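Local structure of GCN5-related N-acetyltransferase (Brucella melitensis biovar Abortus 2308, 3TCV) at residues V155-G160 against S211-L216; E146-F151 against R162-E167; Q221-P226 against Q240-L245. The protein belongs to the GCN5-related N-acetyltransferases and probably transfers an acetyl group from acetyl-CoA to an amine, perhaps a protein N terminus. All coordinates share one frame; numbering follows the deposited sequence.

Contact 1 of 3, residues V155-G160 against S211-L216; sequences VFDVLG and SEWPAL
F156 and W213 are brought together by different first torsions, each laying its beta carbon over the other's ring. CG of F156 lies beside its backbone N (chi1 -72°), whereas in W213 CG is anti to the backbone N and extends from helix 213-224 toward the C-terminal end of helix 142-158. The ring planes are 24° apart, but slid along each other until the rings hardly overlap. What each ring receives on its face is the beta carbon of the other residue. CB of F156 stands over the pyrrole part of the indole, 3.5 Å from its centroid and 3.4 Å from W213 CD1. In return, W213 CB sits above the phenyl ring of F156, 4.0 Å from that ring's centroid. The two CH-pi contacts span a close approach of the backbones, with the CA atoms of F156 and W213 7.3 Å apart.

The indole is also held at its edge. NE1 of W213 donates to D157 OD1 over 2.8 Å, in an almost straight bond of 165° that lies close to the ring plane. On the acceptor side the nitrogen comes from well above the carboxylate plane, and the carboxylate stands steeply to the ring. The other oxygen, OD2, passes W213 CZ2 and forms a salt bridge with K217, one turn after W213 on helix 213-224. F156 also packs on V208 of strand 199-209, while D157 lies at the exposed margin.

Together, the edge bond and the covered face fix the rotation of the indole and satisfy its buried N-H. With one oxygen on that N-H and the other on a lysine, the carboxylate should favour its charged form, so an ionic link at the surface accompanies an apolar seam inside.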
loop_
_atom_site.group_PDB
_atom_site.type_symbol
_atom_site.label_atom_id
_atom_site.label_comp_id
_atom_site.label_asym_id
_atom_site.label_seq_id
_atom_site.Cartn_x
_atom_site.Cartn_y
_atom_site.Cartn_z
ATOM N N VAL B 155 4.339 -17.702 7.741
ATOM C CA VAL B 155 4.912 -16.402 7.436
ATOM C C VAL B 155 6.028 -16.038 8.427
ATOM O O VAL B 155 7.089 -15.564 8.013
ATOM C CB VAL B 155 3.774 -15.349 7.351
ATOM C CG1 VAL B 155 4.271 -13.934 7.546
ATOM C CG2 VAL B 155 3.003 -15.544 6.025
ATOM N N PHE B 156 5.821 -16.307 9.717
ATOM C CA PHE B 156 6.784 -15.904 10.734
ATOM C C PHE B 156 7.807 -16.986 11.059
ATOM O O PHE B 156 8.984 -16.724 10.988
ATOM C CB PHE B 156 6.072 -15.447 12.004
ATOM C CG PHE B 156 5.390 -14.109 11.861
ATOM C CD1 PHE B 156 6.118 -12.980 11.509
ATOM C CD2 PHE B 156 4.051 -13.972 12.088
ATOM C CE1 PHE B 156 5.503 -11.730 11.378
ATOM C CE2 PHE B 156 3.424 -12.743 11.945
ATOM C CZ PHE B 156 4.150 -11.623 11.601
ATOM N N ASP B 157 7.352 -18.185 11.398
ATOM C CA ASP B 157 8.287 -19.252 11.763
ATOM C C ASP B 157 9.040 -19.857 10.593
ATOM O O ASP B 157 10.158 -20.359 10.794
ATOM C CB ASP B 157 7.574 -20.390 12.505
ATOM C CG ASP B 157 7.150 -20.014 13.902
ATOM O OD1 ASP B 157 7.650 -19.023 14.477
ATOM O OD2 ASP B 157 6.296 -20.743 14.437
ATOM N N VAL B 158 8.454 -19.887 9.403
ATOM C CA VAL B 158 9.147 -20.508 8.258
ATOM C C VAL B 158 9.781 -19.453 7.350
ATOM O O VAL B 158 10.972 -19.505 7.095
ATOM C CB VAL B 158 8.238 -21.463 7.463
ATOM C CG1 VAL B 158 8.966 -22.031 6.247
ATOM C CG2 VAL B 158 7.768 -22.589 8.372
ATOM N N LEU B 159 8.994 -18.517 6.845
ATOM C CA LEU B 159 9.518 -17.485 5.930
ATOM C C LEU B 159 10.357 -16.397 6.612
ATOM O O LEU B 159 11.221 -15.786 5.982
ATOM C CB LEU B 159 8.374 -16.875 5.127
ATOM C CG LEU B 159 7.565 -17.778 4.182
ATOM C CD1 LEU B 159 6.538 -16.925 3.443
ATOM C CD2 LEU B 159 8.462 -18.517 3.194
ATOM N N GLY B 160 10.123 -16.163 7.896
ATOM C CA GLY B 160 10.877 -15.176 8.672
ATOM C C GLY B 160 10.549 -13.745 8.284
ATOM O O GLY B 160 11.411 -12.871 8.320
ATOM N N SER B 211 7.782 -9.153 16.199
ATOM C CA SER B 211 7.926 -9.044 17.664
ATOM C C SER B 211 6.635 -9.353 18.444
ATOM O O SER B 211 6.685 -9.653 19.647
ATOM C CB SER B 211 8.430 -7.649 18.033
ATOM O OG SER B 211 7.533 -6.648 17.592
ATOM N N GLU B 212 5.492 -9.275 17.757
ATOM C CA GLU B 212 4.170 -9.556 18.326
ATOM C C GLU B 212 3.737 -11.013 18.185
ATOM O O GLU B 212 2.823 -11.470 18.889
ATOM C CB GLU B 212 3.140 -8.632 17.675
ATOM C CG GLU B 212 3.418 -7.180 18.074
ATOM C CD GLU B 212 2.601 -6.171 17.300
ATOM O OE1 GLU B 212 2.120 -6.469 16.183
ATOM O OE2 GLU B 212 2.451 -5.060 17.815
ATOM N N TRP B 213 4.396 -11.729 17.286
ATOM C CA TRP B 213 3.991 -13.084 16.910
ATOM C C TRP B 213 4.132 -14.078 18.052
ATOM O O TRP B 213 3.225 -14.860 18.278
ATOM C CB TRP B 213 4.755 -13.531 15.660
ATOM C CG TRP B 213 4.830 -15.015 15.450
ATOM C CD1 TRP B 213 5.985 -15.793 15.382
ATOM C CD2 TRP B 213 3.720 -15.964 15.259
ATOM N NE1 TRP B 213 5.677 -17.103 15.162
ATOM C CE2 TRP B 213 4.335 -17.275 15.078
ATOM C CE3 TRP B 213 2.342 -15.862 15.227
ATOM C CZ2 TRP B 213 3.580 -18.419 14.877
ATOM C CZ3 TRP B 213 1.586 -17.030 15.020
ATOM C CH2 TRP B 213 2.202 -18.280 14.856
ATOM N N PRO B 214 5.242 -14.034 18.813
ATOM C CA PRO B 214 5.366 -15.132 19.800
ATOM C C PRO B 214 4.233 -15.198 20.841
ATOM O O PRO B 214 3.754 -16.291 21.166
ATOM C CB PRO B 214 6.739 -14.885 20.432
ATOM C CG PRO B 214 7.512 -14.162 19.393
ATOM C CD PRO B 214 6.476 -13.243 18.739
ATOM N N ALA B 215 3.773 -14.051 21.329
ATOM C CA ALA B 215 2.667 -14.036 22.294
ATOM C C ALA B 215 1.365 -14.447 21.617
ATOM O O ALA B 215 0.545 -15.159 22.208
ATOM C CB ALA B 215 2.536 -12.669 22.957
ATOM N N LEU B 216 1.171 -14.015 20.373
ATOM C CA LEU B 216 0.007 -14.457 19.632
ATOM C C LEU B 216 -0.001 -15.965 19.436
ATOM O O LEU B 216 -1.031 -16.606 19.652
ATOM C CB LEU B 216 -0.091 -13.737 18.291
ATOM C CG LEU B 216 -0.607 -12.325 18.430
ATOM C CD1 LEU B 216 -0.504 -11.660 17.054
ATOM C CD2 LEU B 216 -2.055 -12.292 18.956
#

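Contact 2 of 3, residues E146-F151 against R162-E167; sequences EAQFLF and RRYEWE
The Y164 ring meets Q148 OE1 at its edge, near the ring plane, while F151 CB approaches the same phenol obliquely, 3.4 Å from OH. That oxygen in turn lies at the edge of the F151 ring, and Q148 CG reaches the rim of the W166 indole, 4.4 Å from CZ3. F184 packs against both Y164 and W166, and I129 of strand 126-134 touches Y164 and F151.

The polar centre is one short hydrogen bond, in which Y164 OH donates to Q148 OE1 over 2.6 Å. The donor stands almost in line with the amide C=O, at 170°, and the amide is moderately tilted from the phenol ring. Q148 arrives there through a bend at chi2 (-57°) that carries its amide to the phenol hydroxyl, and its NE2 is hydrogen-bonded elsewhere. A buried hydroxyl is thereby paired within a largely aromatic layer.

Along the strand, R163 and E165 alternate with Y164 and W166. In a salt bridge R163 grips E165 side-on, NE and NH2 both reaching OE1; E187 and R119 are further charged partners.

Segment 146-151 runs at 145° to strand segment 163-167, within the beta-alpha-beta unit that starts from the parallel strand 126-134. This is the central crossover of the GNAT fold, where the family characteristically binds acetyl-CoA between helix start and splayed strands, consistent with a similar site here.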
loop_
_atom_site.group_PDB
_atom_site.type_symbol
_atom_site.label_atom_id
_atom_site.label_comp_id
_atom_site.label_asym_id
_atom_site.label_seq_id
_atom_site.Cartn_x
_atom_site.Cartn_y
_atom_site.Cartn_z
ATOM N N GLU B 146 -8.081 -21.432 12.637
ATOM C CA GLU B 146 -6.872 -22.203 12.304
ATOM C C GLU B 146 -6.367 -21.942 10.869
ATOM O O GLU B 146 -5.157 -21.980 10.644
ATOM C CB GLU B 146 -7.068 -23.703 12.571
ATOM C CG GLU B 146 -5.771 -24.487 12.501
ATOM C CD GLU B 146 -5.979 -25.963 12.816
ATOM O OE1 GLU B 146 -6.943 -26.566 12.301
ATOM O OE2 GLU B 146 -5.167 -26.520 13.575
ATOM N N ALA B 147 -7.272 -21.647 9.922
ATOM C CA ALA B 147 -6.872 -21.262 8.565
ATOM C C ALA B 147 -5.975 -20.020 8.576
ATOM O O ALA B 147 -4.955 -19.949 7.868
ATOM C CB ALA B 147 -8.090 -21.003 7.707
ATOM N N GLN B 148 -6.364 -19.051 9.393
ATOM C CA GLN B 148 -5.593 -17.814 9.577
ATOM C C GLN B 148 -4.245 -18.147 10.250
ATOM O O GLN B 148 -3.166 -17.722 9.769
ATOM C CB GLN B 148 -6.416 -16.814 10.414
ATOM C CG GLN B 148 -6.041 -15.357 10.325
ATOM C CD GLN B 148 -4.603 -15.042 10.686
ATOM O OE1 GLN B 148 -3.819 -14.795 9.814
ATOM N NE2 GLN B 148 -4.278 -15.004 11.961
ATOM N N PHE B 149 -4.329 -18.918 11.346
ATOM C CA PHE B 149 -3.177 -19.315 12.142
ATOM C C PHE B 149 -2.111 -19.984 11.296
ATOM O O PHE B 149 -0.926 -19.684 11.431
ATOM C CB PHE B 149 -3.566 -20.290 13.267
ATOM C CG PHE B 149 -2.394 -20.727 14.120
ATOM C CD1 PHE B 149 -1.769 -19.833 14.982
ATOM C CD2 PHE B 149 -1.887 -22.017 14.018
ATOM C CE1 PHE B 149 -0.675 -20.235 15.749
ATOM C CE2 PHE B 149 -0.801 -22.430 14.785
ATOM C CZ PHE B 149 -0.198 -21.538 15.655
ATOM N N LEU B 150 -2.517 -20.929 10.455
ATOM C CA LEU B 150 -1.547 -21.660 9.652
ATOM C C LEU B 150 -0.743 -20.750 8.704
ATOM O O LEU B 150 0.448 -20.951 8.519
ATOM C CB LEU B 150 -2.218 -22.799 8.894
ATOM C CG LEU B 150 -2.703 -23.995 9.725
ATOM C CD1 LEU B 150 -3.599 -24.874 8.859
ATOM C CD2 LEU B 150 -1.546 -24.785 10.354
ATOM N N PHE B 151 -1.388 -19.747 8.105
ATOM C CA PHE B 151 -0.671 -18.766 7.316
ATOM C C PHE B 151 0.276 -17.933 8.187
ATOM O O PHE B 151 1.427 -17.697 7.807
ATOM C CB PHE B 151 -1.653 -17.814 6.624
ATOM C CG PHE B 151 -2.074 -18.216 5.224
ATOM C CD1 PHE B 151 -1.801 -19.473 4.679
ATOM C CD2 PHE B 151 -2.817 -17.309 4.453
ATOM C CE1 PHE B 151 -2.214 -19.777 3.382
ATOM C CE2 PHE B 151 -3.232 -17.620 3.167
ATOM C CZ PHE B 151 -2.932 -18.864 2.642
ATOM N N ARG B 162 8.666 -9.898 8.558
ATOM C CA ARG B 162 8.715 -8.870 9.597
ATOM C C ARG B 162 7.333 -8.279 9.891
ATOM O O ARG B 162 7.128 -7.676 10.925
ATOM C CB ARG B 162 9.565 -7.665 9.136
ATOM C CG ARG B 162 10.982 -7.929 8.733
ATOM C CD ARG B 162 11.716 -6.613 8.545
ATOM N NE ARG B 162 11.905 -5.930 9.824
ATOM C CZ ARG B 162 11.750 -4.619 10.037
ATOM N NH1 ARG B 162 11.370 -3.789 9.060
ATOM N NH2 ARG B 162 11.938 -4.138 11.248
ATOM N N ARG B 163 6.436 -8.356 8.911
ATOM C CA ARG B 163 5.162 -7.625 8.935
ATOM C C ARG B 163 4.117 -8.411 8.154
ATOM O O ARG B 163 4.344 -8.804 6.973
ATOM C CB ARG B 163 5.374 -6.227 8.316
ATOM C CG ARG B 163 4.119 -5.397 8.040
ATOM C CD ARG B 163 4.415 -4.093 7.296
ATOM N NE ARG B 163 3.150 -3.458 6.898
ATOM C CZ ARG B 163 2.320 -2.819 7.715
ATOM N NH1 ARG B 163 2.660 -2.554 8.951
ATOM N NH2 ARG B 163 1.165 -2.352 7.264
ATOM N N TYR B 164 2.978 -8.658 8.807
ATOM C CA TYR B 164 1.886 -9.483 8.266
ATOM C C TYR B 164 0.613 -8.639 8.302
ATOM O O TYR B 164 0.228 -8.120 9.354
ATOM C CB TYR B 164 1.769 -10.720 9.143
ATOM C CG TYR B 164 0.730 -11.748 8.779
ATOM C CD1 TYR B 164 0.685 -12.323 7.520
ATOM C CD2 TYR B 164 -0.186 -12.184 9.724
ATOM C CE1 TYR B 164 -0.252 -13.302 7.237
ATOM C CE2 TYR B 164 -1.121 -13.165 9.452
ATOM C CZ TYR B 164 -1.148 -13.719 8.194
ATOM O OH TYR B 164 -2.071 -14.700 7.904
ATOM N N GLU B 165 0.029 -8.408 7.130
ATOM C CA GLU B 165 -1.007 -7.402 6.995
ATOM C C GLU B 165 -2.400 -7.970 6.811
ATOM O O GLU B 165 -2.582 -9.038 6.190
ATOM C CB GLU B 165 -0.722 -6.504 5.780
ATOM C CG GLU B 165 0.573 -5.723 5.824
ATOM C CD GLU B 165 0.938 -5.066 4.513
ATOM O OE1 GLU B 165 1.513 -3.976 4.597
ATOM O OE2 GLU B 165 0.699 -5.651 3.408
ATOM N N TRP B 166 -3.374 -7.185 7.264
ATOM C CA TRP B 166 -4.806 -7.380 7.010
ATOM C C TRP B 166 -5.370 -6.059 6.534
ATOM O O TRP B 166 -5.086 -5.021 7.104
ATOM C CB TRP B 166 -5.485 -7.795 8.299
ATOM C CG TRP B 166 -6.958 -8.111 8.217
ATOM C CD1 TRP B 166 -8.024 -7.234 8.064
ATOM C CD2 TRP B 166 -7.571 -9.433 8.404
ATOM N NE1 TRP B 166 -9.230 -7.923 8.093
ATOM C CE2 TRP B 166 -9.010 -9.245 8.276
ATOM C CE3 TRP B 166 -7.077 -10.726 8.587
ATOM C CZ2 TRP B 166 -9.904 -10.319 8.377
ATOM C CZ3 TRP B 166 -7.986 -11.782 8.682
ATOM C CH2 TRP B 166 -9.363 -11.582 8.585
ATOM N N GLU B 167 -6.124 -6.067 5.437
ATOM C CA GLU B 167 -6.828 -4.856 4.990
ATOM C C GLU B 167 -8.237 -5.255 4.589
ATOM O O GLU B 167 -8.476 -6.374 4.065
ATOM C CB GLU B 167 -6.112 -4.142 3.824
ATOM C CG GLU B 167 -5.621 -5.062 2.712
ATOM C CD GLU B 167 -5.523 -4.430 1.334
ATOM O OE1 GLU B 167 -4.709 -4.959 0.523
ATOM O OE2 GLU B 167 -6.256 -3.462 1.023
#

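Contact 3 of 3, residues Q221-P226 against Q240-L245; sequences QAWLAP and QEFRDL
F242 presses one face of its ring onto the last turn of helix 213-224. A222 CB stands over that face, 4.0 Å from the ring centroid and 3.6 Å from F242 CD1. The backbone N of W223 lies above the same face, displaced toward the rim. With CG of F242 beside its backbone N (chi1 -82°), the ring is carried onto the neighbouring helix, and its CE2 comes within 3.7 Å of W223 CA.

The side chain of W223 crosses that of F242 at about a right angle. F242 CD2 meets the indole at its edge, close to the indole plane, 3.8 Å from both CB and CD1 of W223. The indole itself belongs to the deeper layer. Its NE1 donates to Q235, R181 makes a cation-pi contact with it, F229 meets it edge-to-face, and P142 and T145 of helix 142-158 lie against it.

In the fold, the contact lays the short C-terminal helix 239-245 against the end of the helix that follows strand 199-209, the last strand in sequence. The mostly non-helical chain between the two helices, which supplies Q235 and F229, folds back around W223.

Away from F242 the C-terminal helix presents mostly polar groups, though R243 still packs on L216 and A219. Q240 NE2 donates to D244 OD1 at 3.0 Å, one turn on, meeting the oxygen from above the carboxylate plane. R243 NH2 adds a weak bond of 2.8 Å to Q240 OE1. E241, D244 and L245 are exposed, and all three touch crystal neighbours. On the other helix Q221 is exposed as well, and A222 is only partly covered, at the margin where the apolar strip gives way to solvent.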
loop_
_atom_site.group_PDB
_atom_site.type_symbol
_atom_site.label_atom_id
_atom_site.label_comp_id
_atom_site.label_asym_id
_atom_site.label_seq_id
_atom_site.Cartn_x
_atom_site.Cartn_y
_atom_site.Cartn_z
ATOM N N GLN B 221 -2.568 -21.186 20.128
ATOM C CA GLN B 221 -2.343 -22.609 20.440
ATOM C C GLN B 221 -3.221 -23.009 21.614
ATOM O O GLN B 221 -3.799 -24.085 21.616
ATOM C CB GLN B 221 -0.868 -22.884 20.749
ATOM C CG GLN B 221 -0.022 -23.098 19.502
ATOM C CD GLN B 221 1.466 -23.224 19.796
ATOM O OE1 GLN B 221 1.981 -22.644 20.749
ATOM N NE2 GLN B 221 2.166 -23.957 18.940
ATOM N N ALA B 222 -3.343 -22.135 22.599
ATOM C CA ALA B 222 -4.176 -22.410 23.769
ATOM C C ALA B 222 -5.650 -22.489 23.366
ATOM O O ALA B 222 -6.362 -23.395 23.779
ATOM C CB ALA B 222 -3.965 -21.342 24.836
ATOM N N TRP B 223 -6.091 -21.558 22.517
ATOM C CA TRP B 223 -7.481 -21.499 22.073
ATOM C C TRP B 223 -7.878 -22.666 21.194
ATOM O O TRP B 223 -9.003 -23.167 21.298
ATOM C CB TRP B 223 -7.766 -20.160 21.339
ATOM C CG TRP B 223 -9.234 -20.023 21.029
ATOM C CD1 TRP B 223 -10.245 -19.583 21.878
ATOM C CD2 TRP B 223 -9.929 -20.423 19.806
ATOM N NE1 TRP B 223 -11.456 -19.661 21.275
ATOM C CE2 TRP B 223 -11.340 -20.138 20.033
ATOM C CE3 TRP B 223 -9.536 -20.932 18.576
ATOM C CZ2 TRP B 223 -12.296 -20.365 19.066
ATOM C CZ3 TRP B 223 -10.511 -21.178 17.623
ATOM C CH2 TRP B 223 -11.860 -20.890 17.861
ATOM N N LEU B 224 -6.960 -23.110 20.334
ATOM C CA LEU B 224 -7.213 -24.203 19.411
ATOM C C LEU B 224 -7.139 -25.577 20.081
ATOM O O LEU B 224 -7.602 -26.543 19.513
ATOM C CB LEU B 224 -6.213 -24.177 18.263
ATOM C CG LEU B 224 -6.394 -23.022 17.270
ATOM C CD1 LEU B 224 -5.185 -22.938 16.370
ATOM C CD2 LEU B 224 -7.641 -23.168 16.410
ATOM N N ALA B 225 -6.563 -25.647 21.271
ATOM C CA ALA B 225 -6.412 -26.925 21.959
ATOM C C ALA B 225 -7.779 -27.590 22.165
ATOM O O ALA B 225 -8.759 -26.917 22.480
ATOM C CB ALA B 225 -5.707 -26.720 23.292
ATOM N N PRO B 226 -7.850 -28.931 21.999
ATOM C CA PRO B 226 -9.132 -29.610 22.199
ATOM C C PRO B 226 -9.677 -29.407 23.619
ATOM O O PRO B 226 -10.887 -29.337 23.794
ATOM C CB PRO B 226 -8.797 -31.091 21.902
ATOM C CG PRO B 226 -7.334 -31.205 22.272
ATOM C CD PRO B 226 -6.751 -29.888 21.768
ATOM N N GLN B 240 -9.753 -13.656 22.290
ATOM C CA GLN B 240 -9.409 -12.414 22.979
ATOM C C GLN B 240 -9.104 -12.642 24.462
ATOM O O GLN B 240 -8.200 -12.020 25.026
ATOM C CB GLN B 240 -10.512 -11.358 22.831
ATOM C CG GLN B 240 -10.234 -10.022 23.500
ATOM C CD GLN B 240 -9.151 -9.203 22.827
ATOM O OE1 GLN B 240 -9.303 -8.800 21.679
ATOM N NE2 GLN B 240 -8.052 -8.957 23.528
ATOM N N GLU B 241 -9.856 -13.538 25.091
ATOM C CA GLU B 241 -9.598 -13.885 26.490
ATOM C C GLU B 241 -8.199 -14.488 26.675
ATOM O O GLU B 241 -7.477 -14.085 27.567
ATOM C CB GLU B 241 -10.696 -14.792 27.043
ATOM C CG GLU B 241 -11.972 -14.022 27.334
ATOM C CD GLU B 241 -13.207 -14.888 27.554
ATOM O OE1 GLU B 241 -13.175 -16.111 27.308
ATOM O OE2 GLU B 241 -14.235 -14.323 27.969
ATOM N N PHE B 242 -7.809 -15.429 25.826
ATOM C CA PHE B 242 -6.460 -16.010 25.915
ATOM C C PHE B 242 -5.359 -14.967 25.661
ATOM O O PHE B 242 -4.328 -14.957 26.320
ATOM C CB PHE B 242 -6.312 -17.188 24.952
ATOM C CG PHE B 242 -6.870 -18.482 25.487
ATOM C CD1 PHE B 242 -6.239 -19.133 26.557
ATOM C CD2 PHE B 242 -8.006 -19.066 24.933
ATOM C CE1 PHE B 242 -6.753 -20.335 27.075
ATOM C CE2 PHE B 242 -8.505 -20.262 25.448
ATOM C CZ PHE B 242 -7.867 -20.897 26.492
ATOM N N ARG B 243 -5.592 -14.070 24.708
ATOM C CA ARG B 243 -4.624 -13.024 24.439
ATOM C C ARG B 243 -4.497 -12.100 25.653
ATOM O O ARG B 243 -3.395 -11.682 26.024
ATOM C CB ARG B 243 -5.013 -12.252 23.144
ATOM C CG ARG B 243 -4.830 -13.072 21.861
ATOM C CD ARG B 243 -5.440 -12.429 20.609
ATOM N NE ARG B 243 -5.183 -10.984 20.650
ATOM C CZ ARG B 243 -6.112 -10.034 20.576
ATOM N NH1 ARG B 243 -5.733 -8.770 20.721
ATOM N NH2 ARG B 243 -7.397 -10.326 20.328
ATOM N N ASP B 244 -5.626 -11.784 26.287
ATOM C CA ASP B 244 -5.609 -10.976 27.503
ATOM C C ASP B 244 -4.800 -11.649 28.608
ATOM O O ASP B 244 -4.121 -10.983 29.384
ATOM C CB ASP B 244 -7.030 -10.797 28.049
ATOM C CG ASP B 244 -7.815 -9.689 27.368
ATOM O OD1 ASP B 244 -7.304 -9.040 26.425
ATOM O OD2 ASP B 244 -8.956 -9.468 27.858
ATOM N N LEU B 245 -4.926 -12.963 28.705
ATOM C CA LEU B 245 -4.272 -13.718 29.767
ATOM C C LEU B 245 -2.753 -13.756 29.625
ATOM O O LEU B 245 -2.045 -13.793 30.626
ATOM C CB LEU B 245 -4.829 -15.134 29.855
ATOM C CG LEU B 245 -6.257 -15.284 30.393
ATOM C CD1 LEU B 245 -6.780 -16.692 30.120
ATOM C CD2 LEU B 245 -6.327 -14.905 31.871
#

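How the contacts relate
Contact 2 is the core of the set, with its centre about 6 Å from that of the chain. Contacts 1 and 3 lie about 16 and 19 Å out, yet contact 1 is buried like contact 2, and contact 3 only partly. Helix 142-158 serves contacts 1 and 2, whose aromatic layers join where F156 CZ packs on Y164 CB at 3.5 Å. Helix 213-224 is shared by contacts 1 and 3, its start used in one and its end in the other. The chemistry differs: a neutral amide-phenol bond in the core, a charged carboxylate at the edge of contact 1, and in contact 3 CH-pi and apolar packing without a polar bond between its segments.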